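Local coordinates for insecticidal Delta-Endotoxin Cry8Ea1 (Bacillus Thuringiensis, PDB 3EB7), which is an insecticidal crystal toxin active against Holotrichia parallela larvae and probably kills by forming pores in midgut cell membranes, at residues F109-L112 with D113-T117. Numbering follows the deposited sequence.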
loop_
_atom_site.group_PDB
_atom_site.type_symbol
_atom_site.label_atom_id
_atom_site.label_comp_id
_atom_site.label_asym_id
_atom_site.label_seq_id
_atom_site.Cartn_x
_atom_site.Cartn_y
_atom_site.Cartn_z
ATOM N N PHE A 109 18.333 -22.204 11.609
ATOM C CA PHE A 109 18.394 -21.023 10.787
ATOM C C PHE A 109 19.058 -21.366 9.459
ATOM O O PHE A 109 18.599 -20.925 8.403
ATOM C CB PHE A 109 19.192 -19.914 11.524
ATOM C CG PHE A 109 19.733 -18.851 10.603
ATOM C CD1 PHE A 109 19.009 -17.676 10.368
ATOM C CD2 PHE A 109 20.964 -19.041 9.933
ATOM C CE1 PHE A 109 19.495 -16.713 9.465
ATOM C CE2 PHE A 109 21.451 -18.103 9.050
ATOM C CZ PHE A 109 20.711 -16.931 8.803
ATOM N N GLU A 110 20.130 -22.152 9.521
ATOM C CA GLU A 110 20.872 -22.543 8.326
ATOM C C GLU A 110 20.064 -23.510 7.505
ATOM O O GLU A 110 20.141 -23.507 6.290
ATOM C CB GLU A 110 22.205 -23.188 8.695
ATOM C CG GLU A 110 23.253 -22.240 9.317
ATOM C CD GLU A 110 24.480 -23.006 9.880
ATOM O OE1 GLU A 110 24.659 -24.203 9.550
ATOM O OE2 GLU A 110 25.264 -22.415 10.656
ATOM N N ILE A 111 19.276 -24.341 8.171
ATOM C CA ILE A 111 18.351 -25.236 7.457
ATOM C C ILE A 111 17.284 -24.424 6.727
ATOM O O ILE A 111 16.947 -24.734 5.591
ATOM C CB ILE A 111 17.703 -26.314 8.400
ATOM C CG1 ILE A 111 18.718 -27.441 8.711
ATOM C CG2 ILE A 111 16.362 -26.840 7.826
ATOM C CD1 ILE A 111 18.457 -28.175 10.013
ATOM N N LEU A 112 16.757 -23.378 7.358
ATOM C CA LEU A 112 15.759 -22.537 6.676
ATOM C C LEU A 112 16.350 -21.839 5.471
ATOM O O LEU A 112 15.802 -21.919 4.378
ATOM C CB LEU A 112 15.079 -21.547 7.621
ATOM C CG LEU A 112 14.020 -22.235 8.475
ATOM C CD1 LEU A 112 13.613 -21.312 9.575
ATOM C CD2 LEU A 112 12.797 -22.710 7.622
ATOM N N ASP A 113 17.503 -21.215 5.662
ATOM C CA ASP A 113 18.140 -20.434 4.602
ATOM C C ASP A 113 18.399 -21.363 3.412
ATOM O O ASP A 113 18.088 -21.068 2.258
ATOM C CB ASP A 113 19.415 -19.762 5.142
ATOM C CG ASP A 113 20.204 -19.040 4.065
ATOM O OD1 ASP A 113 21.396 -19.329 3.886
ATOM O OD2 ASP A 113 19.633 -18.194 3.363
ATOM N N SER A 114 18.910 -22.530 3.713
ATOM C CA SER A 114 19.196 -23.512 2.678
ATOM C C SER A 114 17.952 -23.936 1.891
ATOM O O SER A 114 18.016 -24.084 0.683
ATOM C CB SER A 114 19.913 -24.717 3.280
ATOM O OG SER A 114 19.506 -25.894 2.622
ATOM N N LEU A 115 16.825 -24.093 2.583
ATOM C CA LEU A 115 15.539 -24.463 1.972
ATOM C C LEU A 115 14.979 -23.319 1.102
ATOM O O LEU A 115 14.490 -23.526 -0.029
ATOM C CB LEU A 115 14.554 -24.813 3.103
ATOM C CG LEU A 115 14.187 -26.228 3.612
ATOM C CD1 LEU A 115 14.978 -27.367 3.048
ATOM C CD2 LEU A 115 14.138 -26.281 5.122
ATOM N N PHE A 116 15.080 -22.098 1.611
ATOM C CA PHE A 116 14.695 -20.932 0.843
ATOM C C PHE A 116 15.456 -20.869 -0.453
ATOM O O PHE A 116 14.846 -20.756 -1.503
ATOM C CB PHE A 116 14.860 -19.654 1.654
ATOM C CG PHE A 116 13.718 -19.384 2.550
ATOM C CD1 PHE A 116 13.891 -19.357 3.925
ATOM C CD2 PHE A 116 12.437 -19.160 2.016
ATOM C CE1 PHE A 116 12.799 -19.094 4.771
ATOM C CE2 PHE A 116 11.348 -18.895 2.833
ATOM C CZ PHE A 116 11.515 -18.867 4.215
ATOM N N THR A 117 16.779 -20.977 -0.394
ATOM C CA THR A 117 17.605 -21.031 -1.604
ATOM C C THR A 117 17.158 -22.114 -2.601
ATOM O O THR A 117 17.122 -21.863 -3.799
ATOM C CB THR A 117 19.088 -21.204 -1.242
ATOM O OG1 THR A 117 19.462 -20.159 -0.348
ATOM C CG2 THR A 117 19.995 -21.149 -2.475
#
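Two successive turns of helix 99-119, part of the helical bundle that forms the N-terminal domain of three-domain Cry toxins, are joined here by i to i+4 contacts, with Ile111 meeting Leu115 and Leu112 meeting Phe116. Four backbone bonds set the alpha-helical frame, from Asp113 N to Phe109 O, Ser114 N to Glu110 O, Leu115 N to Ile111 O and Phe116 N to Leu112 O. The last is the straightest, 2.9 Å between Phe116 N and Leu112 O with an N-H...O angle of 170°.

Ile111 and Leu115 lie side by side and point the same way. The gamma-methyl of Ile111, CG2, stands anti to its own backbone N and meets CD2 of Leu115 at 3.5 Å; the same CD2 also lies 3.2 Å from Ile111 O. Both residues pack on Asn81 of helix 65-93. The Phe116 ring stands obliquely by the Leu112 carbonyl, its CD1 3.2 Å from Leu112 O, while Leu112 CB comes no nearer the ring than 4.4 Å, at CE1. Beyond the helix, Phe116 stacks on His143, and Leu112 packs on Tyr85 of helix 65-93 and on Leu146 of helix 133-153.

With CG anti to its backbone N (chi1 175°), Asp113 carries its buried carboxylate to a salt bridge from OD1 to Arg170 and a hydrogen bond from OD2 to His143. Asp113 O takes two donors from Thr117, N at 3.0 Å and OG1 at 3.1 Å, the latter from above the carbonyl plane. These two turns thus set apolar groups against neighbouring helices and bury the carboxylate of Asp113, both of whose oxygens have partners, and the nearby arginine would probably favour its charged form.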